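Local structure of m3DLH protein (Halieaceae bacterium, 7JKA) at residues Arg82-Met87 against Arg91-Gly96; Ala110-Leu115 against Ala146-Ile151; Ala127-Cys132 against Asn244-Val249; Gly134-Leu139 against Gly157-Leu162; Tyr208-His213 against Glu235-Thr240. The protein probably hydrolyses dienelactones or related esters, as a dienelactone hydrolase of the alpha/beta hydrolase clan, with a possible phosphotriesterase activity. All coordinates share one frame; numbering follows the deposited sequence.

Contacts 2 and 3 are the buried ones: in each, hydrocarbon side chains join a helix to the central sheet or to the turn leading into it, and their strands, 126-131 and 150-154, are neighbours. Contact 4 is partly buried and pairs its leucine contacts with one short hydrogen bond, threonine hydroxyl to glycine carbonyl. It touches both core contacts through helix 133-143, which lies between those strands in the chain. Contact 5 shares helix 232-250 with contact 3 and meets it at Cys132 and His213; in it a tyrosine, a water and charged or amide groups replace pure hydrocarbon. Contact 1 is a surface contact, touching none of the others, and a single aliphatic meeting carries most of it.

Contact 1 of 5, residues Arg82-Met87 against Arg91-Gly96; sequences RLIDDM and RPRMEG
Ile84 and Arg93 make the close part of this contact. The CD1 methyl of Ile84 lies 4.0 Å from CB of Arg93 and almost as near its CG, so a loop residue rests against the aliphatic root of an arginine and not on its charge. The two side chains cross at about a right angle. CG of Arg93 is anti to the backbone N (chi1 174°), and a bend at chi2 (65°) then takes the chain off toward the loop before the contact, where NE bonds to His78 ND1 and NH1 to Leu77 O. These bonds hold the guanidinium and probably help fix the course of the chain past Ile84. The loop 82-87 follows strand 71-74 and leads shortly into helix 90-98 at the surface of the alpha/beta hydrolase domain, so the chain folds back on itself within a few residues. Toward Met87 the fit is far looser. Met87 O and Arg91 N stay 4.3 Å apart, too far for a bond, and that amide near the start of the helix is covered yet has no partner in the model. The Met87 side chain is poorly ordered and solvent-exposed. Arg91 turns along its own helix instead: Pro92 CD sits 3.9 Å above the centre of one guanidinium face, while NH2 makes a weak, bent salt-bridge contact with Glu95 OE1 at 3.4 Å.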
# COMPACT_ATOMS: atom_id res chain seq x y z
N ARG A 82 -4.70 -8.73 -13.82
CA ARG A 82 -3.93 -9.96 -13.91
C ARG A 82 -3.31 -10.30 -12.56
O ARG A 82 -2.88 -9.42 -11.81
CB ARG A 82 -2.85 -9.83 -15.00
CG ARG A 82 -3.39 -10.06 -16.44
CD ARG A 82 -2.31 -9.90 -17.57
NE ARG A 82 -1.78 -8.53 -17.69
CZ ARG A 82 -2.26 -7.62 -18.53
NH1 ARG A 82 -1.74 -6.39 -18.59
NH2 ARG A 82 -3.27 -7.93 -19.34
N LEU A 83 -3.27 -11.60 -12.26
CA LEU A 83 -2.81 -12.10 -10.96
C LEU A 83 -1.71 -13.13 -11.20
O LEU A 83 -2.00 -14.24 -11.66
CB LEU A 83 -3.97 -12.69 -10.16
CG LEU A 83 -3.75 -13.23 -8.75
CD1 LEU A 83 -3.26 -12.12 -7.82
CD2 LEU A 83 -5.02 -13.84 -8.20
N ILE A 84 -0.47 -12.76 -10.87
CA ILE A 84 0.68 -13.63 -11.06
C ILE A 84 0.57 -14.80 -10.09
O ILE A 84 0.49 -14.59 -8.87
CB ILE A 84 1.99 -12.86 -10.87
CG1 ILE A 84 2.10 -11.71 -11.88
CG2 ILE A 84 3.19 -13.80 -10.97
CD1 ILE A 84 3.39 -10.89 -11.76
N ASP A 85 0.52 -16.02 -10.62
CA ASP A 85 0.53 -17.22 -9.79
C ASP A 85 1.74 -18.09 -10.01
O ASP A 85 1.93 -19.06 -9.27
CB ASP A 85 -0.75 -18.06 -9.99
CG ASP A 85 -0.96 -18.51 -11.43
OD1 ASP A 85 -0.06 -18.31 -12.27
OD2 ASP A 85 -2.04 -19.08 -11.72
N ASP A 86 2.56 -17.79 -11.01
CA ASP A 86 3.81 -18.50 -11.25
C ASP A 86 4.91 -17.67 -10.60
O ASP A 86 5.22 -16.57 -11.07
CB ASP A 86 4.05 -18.69 -12.75
CG ASP A 86 5.43 -19.27 -13.06
OD1 ASP A 86 6.05 -19.92 -12.18
OD2 ASP A 86 5.90 -19.07 -14.20
N MET A 87 5.48 -18.18 -9.50
CA MET A 87 6.42 -17.38 -8.73
C MET A 87 7.67 -17.01 -9.53
O MET A 87 8.33 -16.02 -9.19
CB MET A 87 6.80 -18.11 -7.44
CG MET A 87 7.47 -17.21 -6.41
SD MET A 87 7.30 -17.81 -4.71
CE MET A 87 5.64 -17.25 -4.31
N ARG A 91 9.56 -11.90 -9.62
CA ARG A 91 10.77 -11.09 -9.62
C ARG A 91 10.97 -10.33 -10.94
O ARG A 91 11.29 -9.14 -10.89
CB ARG A 91 11.98 -11.98 -9.27
CG ARG A 91 13.32 -11.29 -9.41
CD ARG A 91 14.47 -12.30 -9.41
NE ARG A 91 14.31 -13.34 -10.42
CZ ARG A 91 14.47 -13.15 -11.73
NH1 ARG A 91 14.30 -14.16 -12.57
NH2 ARG A 91 14.77 -11.95 -12.21
N PRO A 92 10.80 -10.94 -12.12
CA PRO A 92 10.93 -10.12 -13.34
C PRO A 92 9.99 -8.93 -13.38
O PRO A 92 10.39 -7.85 -13.84
CB PRO A 92 10.62 -11.14 -14.46
CG PRO A 92 11.09 -12.44 -13.88
CD PRO A 92 10.73 -12.38 -12.43
N ARG A 93 8.75 -9.09 -12.91
CA ARG A 93 7.82 -7.97 -12.88
C ARG A 93 8.28 -6.90 -11.91
O ARG A 93 8.34 -5.72 -12.26
CB ARG A 93 6.42 -8.47 -12.52
CG ARG A 93 5.37 -7.37 -12.33
CD ARG A 93 5.10 -6.62 -13.63
NE ARG A 93 4.05 -5.60 -13.48
CZ ARG A 93 3.99 -4.50 -14.23
NH1 ARG A 93 3.01 -3.62 -14.03
NH2 ARG A 93 4.90 -4.26 -15.14
N MET A 94 8.65 -7.30 -10.69
CA MET A 94 9.12 -6.32 -9.71
C MET A 94 10.38 -5.62 -10.19
O MET A 94 10.49 -4.40 -10.10
CB MET A 94 9.38 -7.00 -8.36
CG MET A 94 8.11 -7.63 -7.78
SD MET A 94 8.37 -8.61 -6.26
CE MET A 94 9.35 -7.51 -5.24
N GLU A 95 11.32 -6.38 -10.74
CA GLU A 95 12.56 -5.74 -11.18
C GLU A 95 12.31 -4.83 -12.37
O GLU A 95 12.97 -3.80 -12.50
CB GLU A 95 13.62 -6.80 -11.49
CG GLU A 95 14.10 -7.48 -10.20
CD GLU A 95 15.20 -8.49 -10.45
OE1 GLU A 95 15.53 -8.71 -11.63
OE2 GLU A 95 15.71 -9.05 -9.46
N GLY A 96 11.35 -5.16 -13.23
CA GLY A 96 11.04 -4.26 -14.32
C GLY A 96 10.52 -2.94 -13.82
O GLY A 96 10.82 -1.88 -14.37

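Contact 2 of 5, residues Ala110-Leu115 against Ala146-Ile151; sequences AALDTL and ASLGAI
On one side of the alpha/beta hydrolase sheet, helix 101-116 packs against the turn that enters strand 150-154, with Leu112 reaching over to Ala146 and Leu148. The leucine divides its work between its two methyls. CD2 meets Ala146 CB at 3.8 Å and also lies beside CD2 of Leu148, while CD1 touches that same Leu148 CD2 at 3.8 Å. One methyl of Leu148 is thus straddled by the fork of Leu112, and the two leucine side chains slide past each other in opposite directions. Leu112 CG stands anti to the backbone N (chi1 -178°), which carries the fork off the helix toward the turn. Ser147 only borders the contact, at the solvent side. On the helix itself, Thr114 OG1 donates to Ala110 O at 2.6 Å, and Thr114 N reaches the same oxygen from the other face of its carbonyl plane, giving that oxygen two donors. Leu141 of helix 133-143 touches Ala146 and Leu148, and Val46 of strand 42-48 touches Leu112. A helix layer packed on the loop of a beta-alpha-beta crossover, here strand 126-131 through helix 133-143 to strand 150-154, belongs to the alpha/beta hydrolase fold.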
# COMPACT_ATOMS: atom_id res chain seq x y z
N ALA A 110 -2.20 6.52 -11.19
CA ALA A 110 -3.47 6.24 -11.84
C ALA A 110 -4.48 5.67 -10.85
O ALA A 110 -5.66 6.03 -10.88
CB ALA A 110 -3.27 5.27 -13.00
N ALA A 111 -4.02 4.81 -9.93
CA ALA A 111 -4.93 4.32 -8.89
C ALA A 111 -5.39 5.45 -7.98
O ALA A 111 -6.57 5.57 -7.68
CB ALA A 111 -4.27 3.18 -8.10
N LEU A 112 -4.47 6.34 -7.57
CA LEU A 112 -4.89 7.45 -6.69
C LEU A 112 -5.87 8.37 -7.41
O LEU A 112 -6.88 8.79 -6.84
CB LEU A 112 -3.66 8.25 -6.23
CG LEU A 112 -3.96 9.40 -5.26
CD1 LEU A 112 -4.66 8.89 -4.02
CD2 LEU A 112 -2.68 10.13 -4.91
N ASP A 113 -5.56 8.72 -8.67
CA ASP A 113 -6.45 9.60 -9.42
C ASP A 113 -7.83 8.99 -9.56
O ASP A 113 -8.85 9.68 -9.43
CB ASP A 113 -5.86 9.88 -10.79
CG ASP A 113 -4.69 10.82 -10.75
OD1 ASP A 113 -4.40 11.44 -9.71
OD2 ASP A 113 -4.02 10.91 -11.82
N THR A 114 -7.88 7.68 -9.81
CA THR A 114 -9.16 7.01 -9.94
C THR A 114 -9.93 7.02 -8.62
O THR A 114 -11.15 7.22 -8.61
CB THR A 114 -8.93 5.59 -10.45
OG1 THR A 114 -8.15 5.70 -11.65
CG2 THR A 114 -10.23 4.97 -10.78
N LEU A 115 -9.23 6.81 -7.51
CA LEU A 115 -9.89 6.93 -6.21
C LEU A 115 -10.50 8.31 -6.03
O LEU A 115 -11.66 8.46 -5.64
CB LEU A 115 -8.88 6.63 -5.11
CG LEU A 115 -9.37 6.88 -3.70
CD1 LEU A 115 -10.38 5.80 -3.37
CD2 LEU A 115 -8.14 6.84 -2.76
N ALA A 146 2.71 13.03 -4.64
CA ALA A 146 1.26 12.99 -4.68
C ALA A 146 0.67 13.55 -3.38
O ALA A 146 1.28 13.53 -2.31
CB ALA A 146 0.80 11.55 -4.92
N SER A 147 -0.55 14.05 -3.50
CA SER A 147 -1.23 14.67 -2.36
C SER A 147 -1.85 13.56 -1.52
O SER A 147 -2.98 13.13 -1.77
CB SER A 147 -2.27 15.67 -2.84
OG SER A 147 -2.92 16.26 -1.73
N LEU A 148 -1.10 13.09 -0.53
CA LEU A 148 -1.52 12.03 0.39
C LEU A 148 -1.24 12.48 1.81
O LEU A 148 -0.14 12.96 2.10
CB LEU A 148 -0.75 10.72 0.17
CG LEU A 148 -0.91 9.94 -1.11
CD1 LEU A 148 0.19 8.90 -1.21
CD2 LEU A 148 -2.28 9.28 -1.12
N GLY A 149 -2.22 12.30 2.70
CA GLY A 149 -2.01 12.66 4.08
C GLY A 149 -1.29 11.60 4.90
O GLY A 149 -0.69 11.94 5.92
N ALA A 150 -1.34 10.34 4.46
CA ALA A 150 -0.77 9.26 5.27
C ALA A 150 -0.42 8.11 4.35
O ALA A 150 -1.10 7.86 3.35
CB ALA A 150 -1.75 8.76 6.34
N ILE A 151 0.68 7.43 4.68
CA ILE A 151 1.13 6.26 3.96
C ILE A 151 1.51 5.22 5.00
O ILE A 151 2.26 5.54 5.93
CB ILE A 151 2.36 6.56 3.07
CG1 ILE A 151 2.05 7.68 2.08
CG2 ILE A 151 2.78 5.32 2.33
CD1 ILE A 151 2.53 9.01 2.59

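Contact 3 of 5, residues Ala127-Cys132 against Asn244-Val249; sequences AAIGFC and NLFDEV
Phe246 points the far end of its ring from helix 232-250 at Ala127 and Ile129, two residues of strand 126-131 whose side chains both set out toward the helix. The ring meets them differently. Ile129 CG2 lies at the ring edge, near its plane, 3.6 Å from Phe246 CZ. Ala127 CB approaches obliquely, 3.6 Å from Phe246 CE1 and 3.7 Å from CZ. CZ touches both methyls, which reach it from directions roughly at right angles, and the contact is wholly hydrocarbon. The side chains of Ile129 and Phe246 cross at about a right angle. In Ile129 the CG1 branch stands between the backbone N and the carbonyl carbon (chi1 72°), which leaves CG2 anti to the carbonyl carbon and aimed at the ring. Phe246 leaves its helix beside the strand and not straight at it; with CG anti to the carbonyl carbon (chi1 -74°), the ring swings in, bringing CE1 and CZ up to the strand.

The strand continues through Gly130 and ends at Phe131; Cys132 follows in the turn, at the N-cap of helix 133-143. With Gly134 these form a pattern consistent with the nucleophile elbow of this family, and Cys132 has the strained backbone of such a turn (phi 54°). Ala128 points the other way, its CB meeting Ala138 of that helix, so strand 126-131 is covered on both faces of the sheet. Around Phe246 the layer is completed by Ala150 and Val152 of strand 150-154, Val45 of strand 42-48, Leu65 of helix 56-67, and the ring of Phe250 one turn further along its own helix.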
# COMPACT_ATOMS: atom_id res chain seq x y z
N ALA A 127 -5.20 8.53 1.81
CA ALA A 127 -4.07 7.73 2.27
C ALA A 127 -3.77 6.65 1.25
O ALA A 127 -4.59 6.31 0.39
CB ALA A 127 -4.35 7.09 3.63
N ALA A 128 -2.57 6.08 1.38
CA ALA A 128 -2.22 4.88 0.64
C ALA A 128 -1.63 3.87 1.59
O ALA A 128 -0.80 4.22 2.43
CB ALA A 128 -1.20 5.17 -0.48
N ILE A 129 -2.03 2.62 1.45
CA ILE A 129 -1.40 1.52 2.16
C ILE A 129 -0.97 0.47 1.15
O ILE A 129 -1.43 0.43 0.00
CB ILE A 129 -2.32 0.89 3.23
CG1 ILE A 129 -3.46 0.06 2.62
CG2 ILE A 129 -2.84 1.97 4.17
CD1 ILE A 129 -4.24 -0.75 3.72
N GLY A 130 -0.07 -0.40 1.58
CA GLY A 130 0.37 -1.46 0.71
C GLY A 130 1.02 -2.57 1.48
O GLY A 130 1.58 -2.36 2.58
N PHE A 131 0.96 -3.76 0.91
CA PHE A 131 1.44 -4.99 1.50
C PHE A 131 2.57 -5.49 0.63
O PHE A 131 2.41 -5.60 -0.58
CB PHE A 131 0.29 -6.01 1.58
CG PHE A 131 -0.85 -5.51 2.40
CD1 PHE A 131 -1.81 -4.68 1.85
CD2 PHE A 131 -0.88 -5.77 3.76
CE1 PHE A 131 -2.84 -4.17 2.63
CE2 PHE A 131 -1.90 -5.28 4.57
CZ PHE A 131 -2.87 -4.45 4.00
N CYS A 132 3.72 -5.79 1.23
CA CYS A 132 4.92 -6.26 0.50
C CYS A 132 5.23 -5.29 -0.62
O CYS A 132 5.36 -4.08 -0.36
CB CYS A 132 4.72 -7.66 0.00
SG CYS A 132 4.47 -8.67 1.28
N ASN A 244 -4.88 4.26 14.16
CA ASN A 244 -4.56 5.42 15.01
C ASN A 244 -3.99 6.57 14.19
O ASN A 244 -4.28 7.73 14.46
CB ASN A 244 -3.56 5.04 16.11
CG ASN A 244 -4.13 4.08 17.15
OD1 ASN A 244 -5.33 3.99 17.37
ND2 ASN A 244 -3.22 3.37 17.84
N LEU A 245 -3.14 6.25 13.20
CA LEU A 245 -2.58 7.29 12.34
C LEU A 245 -3.66 7.93 11.48
O LEU A 245 -3.74 9.16 11.38
CB LEU A 245 -1.48 6.71 11.44
CG LEU A 245 -0.78 7.73 10.53
CD1 LEU A 245 -0.13 8.84 11.35
CD2 LEU A 245 0.25 7.04 9.67
N PHE A 246 -4.52 7.11 10.88
CA PHE A 246 -5.62 7.65 10.08
C PHE A 246 -6.52 8.54 10.92
O PHE A 246 -6.93 9.62 10.46
CB PHE A 246 -6.42 6.50 9.47
CG PHE A 246 -5.72 5.81 8.31
CD1 PHE A 246 -4.47 6.21 7.87
CD2 PHE A 246 -6.33 4.72 7.71
CE1 PHE A 246 -3.84 5.55 6.80
CE2 PHE A 246 -5.72 4.07 6.63
CZ PHE A 246 -4.49 4.47 6.18
N ASP A 247 -6.84 8.12 12.15
CA ASP A 247 -7.71 8.95 13.00
C ASP A 247 -7.06 10.30 13.27
O ASP A 247 -7.73 11.34 13.29
CB ASP A 247 -7.98 8.24 14.33
CG ASP A 247 -8.98 7.13 14.22
OD1 ASP A 247 -9.61 6.98 13.15
OD2 ASP A 247 -9.14 6.40 15.22
N GLU A 248 -5.75 10.30 13.50
CA GLU A 248 -5.03 11.53 13.74
C GLU A 248 -5.14 12.48 12.55
O GLU A 248 -5.41 13.68 12.70
CB GLU A 248 -3.57 11.18 14.05
CG GLU A 248 -2.67 12.31 14.38
CD GLU A 248 -1.22 11.86 14.37
OE1 GLU A 248 -0.79 11.15 15.31
OE2 GLU A 248 -0.52 12.18 13.39
N VAL A 249 -4.97 11.93 11.35
CA VAL A 249 -4.93 12.74 10.13
C VAL A 249 -6.33 13.13 9.68
O VAL A 249 -6.55 14.26 9.24
CB VAL A 249 -4.16 11.97 9.04
CG1 VAL A 249 -4.17 12.77 7.73
CG2 VAL A 249 -2.75 11.67 9.49

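Contact 4 of 5, residues Gly134-Leu139 against Gly157-Leu162; sequences GGTTAL and GLLPEL
Helix residues 134-139 and the irregular loop 157-162 come closest at Thr136 and Gly157, whose CA atoms are only 5.8 Å apart. Across that gap Thr136 OG1 donates to Gly157 O at 2.6 Å, a short bond in which the hydroxyl sits above the carbonyl plane, 39° out of it. OG1 stands beside the backbone N, anti to its own carbonyl carbon; its proton goes mainly to Gly157 O, with Cys132 O one turn back at most a weak, shared second acceptor. This torsion (chi1 -42°) sends the CG2 methyl along the loop, where it meets Leu159 CD2 at 3.5 Å, the two side chains crossing at about a right angle. The threonine therefore serves the loop with both branches, the hydroxyl on a backbone oxygen and the methyl on a leucine. With an alanine here, the Gly157 carbonyl would probably be left without its donor from the helix, and a gap would open beside Leu159.

Helix 133-143 is the one that follows the probable nucleophile elbow of the alpha/beta hydrolase fold, and the loop leaves the sheet after the next strand, 150-154, so the bond ties together two chain segments at the strand ends. A turn further along the helix, Leu139 CD1 touches Leu158 CD2 at 3.7 Å. Leu158 starts out away from the helix, but its branched end comes back to make this meeting. Ala188 and Ile189 of helix 186-198 pack on Leu158 as well, while Trp104 of helix 101-116 touches Thr136.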
# COMPACT_ATOMS: atom_id res chain seq x y z
N GLY A 134 3.38 -3.99 -2.71
CA GLY A 134 2.39 -2.91 -2.64
C GLY A 134 2.76 -1.80 -1.68
O GLY A 134 2.45 -0.62 -1.93
N GLY A 135 3.43 -2.13 -0.58
CA GLY A 135 3.91 -1.10 0.33
C GLY A 135 5.02 -0.30 -0.31
O GLY A 135 5.08 0.93 -0.18
N THR A 136 5.96 -1.00 -0.96
CA THR A 136 7.00 -0.30 -1.70
C THR A 136 6.36 0.65 -2.70
O THR A 136 6.81 1.79 -2.86
CB THR A 136 7.88 -1.33 -2.41
OG1 THR A 136 8.15 -2.45 -1.54
CG2 THR A 136 9.18 -0.68 -2.89
N THR A 137 5.29 0.19 -3.36
CA THR A 137 4.56 1.00 -4.34
C THR A 137 3.95 2.24 -3.68
O THR A 137 4.02 3.34 -4.24
CB THR A 137 3.46 0.15 -4.99
OG1 THR A 137 4.08 -0.95 -5.67
CG2 THR A 137 2.70 0.94 -6.04
N ALA A 138 3.35 2.06 -2.50
CA ALA A 138 2.78 3.21 -1.79
C ALA A 138 3.85 4.27 -1.49
O ALA A 138 3.58 5.47 -1.59
CB ALA A 138 2.08 2.72 -0.52
N LEU A 139 5.06 3.84 -1.11
CA LEU A 139 6.14 4.79 -0.85
C LEU A 139 6.63 5.44 -2.14
O LEU A 139 7.03 6.62 -2.12
CB LEU A 139 7.29 4.09 -0.12
CG LEU A 139 6.97 3.78 1.35
CD1 LEU A 139 8.12 2.96 1.97
CD2 LEU A 139 6.74 5.09 2.12
N GLY A 157 9.20 -4.45 1.16
CA GLY A 157 10.56 -4.18 0.73
C GLY A 157 10.77 -2.69 0.57
O GLY A 157 9.84 -1.92 0.32
N LEU A 158 12.01 -2.27 0.78
CA LEU A 158 12.37 -0.87 0.74
C LEU A 158 13.51 -0.68 -0.25
O LEU A 158 14.37 -1.55 -0.41
CB LEU A 158 12.81 -0.39 2.13
CG LEU A 158 11.71 -0.57 3.18
CD1 LEU A 158 12.32 -0.42 4.58
CD2 LEU A 158 10.56 0.41 2.97
N LEU A 159 13.52 0.46 -0.92
CA LEU A 159 14.64 0.74 -1.80
C LEU A 159 14.91 2.23 -1.79
O LEU A 159 14.05 3.03 -1.40
CB LEU A 159 14.37 0.23 -3.23
CG LEU A 159 13.57 1.10 -4.19
CD1 LEU A 159 13.73 0.54 -5.60
CD2 LEU A 159 12.11 1.10 -3.78
N PRO A 160 16.09 2.64 -2.23
CA PRO A 160 16.44 4.06 -2.15
C PRO A 160 15.58 4.94 -3.04
O PRO A 160 15.07 4.51 -4.09
CB PRO A 160 17.90 4.09 -2.60
CG PRO A 160 18.39 2.71 -2.35
CD PRO A 160 17.24 1.83 -2.67
N GLU A 161 15.43 6.19 -2.61
CA GLU A 161 14.77 7.21 -3.41
C GLU A 161 15.52 7.47 -4.71
O GLU A 161 16.67 7.06 -4.90
CB GLU A 161 14.69 8.53 -2.64
CG GLU A 161 16.07 9.19 -2.48
CD GLU A 161 16.04 10.54 -1.75
OE1 GLU A 161 14.95 10.96 -1.30
OE2 GLU A 161 17.12 11.17 -1.63
N LEU A 162 14.84 8.18 -5.62
CA LEU A 162 15.51 8.88 -6.70
C LEU A 162 15.96 10.24 -6.19
O LEU A 162 15.35 10.80 -5.27
CB LEU A 162 14.57 9.06 -7.89
CG LEU A 162 14.02 7.81 -8.59
CD1 LEU A 162 13.06 8.25 -9.66
CD2 LEU A 162 15.15 6.99 -9.20

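Contact 5 of 5, residues Tyr208-His213 against Glu235-Thr240; sequences YGNAAH and EARSWT
A type I turn from Tyr208 to Ala211, closed by Ala211 N on Tyr208 O at 3.2 Å, sits at the end of strand 203-208 and faces helix 232-250, with the CA atoms of Tyr208 and Ser238 8.5 Å apart. It leads into the loop carrying His213, which bonds Asp181 through ND1 and touches Cys132, consistent with the Cys-His-Asp triad of dienelactone hydrolases. Tyr208 OH lies 3.5 Å from Ser238 CA, and the far half of the ring rests against CA and CB of Ser238 and CB of Arg237. The OH also binds a water at 2.7 Å, lying in the ring plane at its edge, which donates a weak bond to Arg237 O. A leucine in place of Tyr208 would probably leave that water without its hydroxyl partner and uncover the helix at Ser238. Arg237 runs extended back past the ring, the guanidinium tilted 25° to it, and ends with NH1 3.6 Å from Asn210 ND2. Both nitrogens carry hydrogens; Asn210 ND2 has a weak bond to Glu231. The chemistry is consistent with a join made mainly by ring packing, with a water link that is weak on the helix side and the polar ends of Asn210 and Arg237 crossing nearby without bonding.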
# COMPACT_ATOMS: atom_id res chain seq x y z
N TYR A 208 8.35 -5.10 14.46
CA TYR A 208 7.51 -6.06 15.17
C TYR A 208 8.30 -7.36 15.33
O TYR A 208 8.51 -8.10 14.36
CB TYR A 208 6.20 -6.30 14.42
CG TYR A 208 5.29 -5.11 14.46
CD1 TYR A 208 4.49 -4.86 15.57
CD2 TYR A 208 5.20 -4.23 13.38
CE1 TYR A 208 3.63 -3.76 15.61
CE2 TYR A 208 4.35 -3.14 13.41
CZ TYR A 208 3.57 -2.91 14.53
OH TYR A 208 2.71 -1.83 14.58
N GLY A 209 8.75 -7.64 16.56
CA GLY A 209 9.65 -8.75 16.75
C GLY A 209 9.08 -10.10 16.37
O GLY A 209 9.81 -10.98 15.93
N ASN A 210 7.78 -10.28 16.53
CA ASN A 210 7.21 -11.61 16.31
C ASN A 210 7.27 -12.04 14.84
O ASN A 210 7.16 -13.23 14.55
CB ASN A 210 5.75 -11.65 16.76
CG ASN A 210 5.57 -11.52 18.27
OD1 ASN A 210 6.47 -11.82 19.07
ND2 ASN A 210 4.38 -11.07 18.67
N ALA A 211 7.44 -11.11 13.92
CA ALA A 211 6.90 -11.25 12.58
C ALA A 211 7.99 -11.30 11.51
O ALA A 211 9.04 -10.66 11.63
CB ALA A 211 5.96 -10.10 12.27
N ALA A 212 7.68 -12.02 10.43
CA ALA A 212 8.56 -12.08 9.27
C ALA A 212 7.87 -11.45 8.08
O ALA A 212 7.06 -10.53 8.25
CB ALA A 212 8.97 -13.52 8.97
N HIS A 213 8.13 -11.93 6.87
CA HIS A 213 7.42 -11.39 5.71
C HIS A 213 5.99 -11.92 5.66
O HIS A 213 5.68 -12.99 6.20
CB HIS A 213 8.16 -11.75 4.42
CG HIS A 213 7.92 -10.78 3.30
ND1 HIS A 213 8.42 -9.50 3.31
CD2 HIS A 213 7.24 -10.92 2.14
CE1 HIS A 213 8.06 -8.88 2.20
NE2 HIS A 213 7.34 -9.72 1.48
N GLU A 235 -0.44 -8.72 12.90
CA GLU A 235 -1.49 -8.22 12.00
C GLU A 235 -2.42 -7.27 12.73
O GLU A 235 -2.70 -6.17 12.26
CB GLU A 235 -2.29 -9.39 11.40
CG GLU A 235 -3.37 -8.83 10.45
CD GLU A 235 -4.34 -9.87 9.94
OE1 GLU A 235 -4.57 -10.87 10.66
OE2 GLU A 235 -4.89 -9.68 8.83
N ALA A 236 -2.86 -7.65 13.93
CA ALA A 236 -3.79 -6.80 14.67
C ALA A 236 -3.11 -5.53 15.16
O ALA A 236 -3.69 -4.43 15.05
CB ALA A 236 -4.35 -7.59 15.85
N ARG A 237 -1.91 -5.65 15.70
CA ARG A 237 -1.22 -4.46 16.22
C ARG A 237 -0.95 -3.44 15.11
O ARG A 237 -1.14 -2.23 15.30
CB ARG A 237 0.10 -4.86 16.88
CG ARG A 237 -0.06 -5.60 18.19
CD ARG A 237 1.24 -6.29 18.52
NE ARG A 237 1.19 -6.82 19.86
CZ ARG A 237 2.18 -7.52 20.41
NH1 ARG A 237 3.29 -7.77 19.73
NH2 ARG A 237 2.07 -7.96 21.66
N SER A 238 -0.44 -3.91 13.97
CA SER A 238 -0.13 -3.00 12.88
C SER A 238 -1.40 -2.39 12.28
O SER A 238 -1.40 -1.21 11.91
CB SER A 238 0.68 -3.71 11.80
OG SER A 238 -0.00 -4.83 11.25
N TRP A 239 -2.50 -3.15 12.21
CA TRP A 239 -3.76 -2.55 11.75
C TRP A 239 -4.22 -1.47 12.71
O TRP A 239 -4.70 -0.40 12.29
CB TRP A 239 -4.82 -3.64 11.62
CG TRP A 239 -6.03 -3.26 10.83
CD1 TRP A 239 -7.29 -3.03 11.32
CD2 TRP A 239 -6.11 -3.08 9.41
NE1 TRP A 239 -8.14 -2.71 10.29
CE2 TRP A 239 -7.45 -2.75 9.11
CE3 TRP A 239 -5.19 -3.18 8.36
CZ2 TRP A 239 -7.89 -2.51 7.79
CZ3 TRP A 239 -5.62 -2.95 7.06
CH2 TRP A 239 -6.96 -2.62 6.79
N THR A 240 -4.09 -1.71 14.01
CA THR A 240 -4.44 -0.69 14.99
C THR A 240 -3.55 0.54 14.83
O THR A 240 -4.03 1.68 14.92
CB THR A 240 -4.31 -1.26 16.40
OG1 THR A 240 -5.33 -2.25 16.58
CG2 THR A 240 -4.49 -0.18 17.48
O HOH W 1 1.69 -1.26 16.97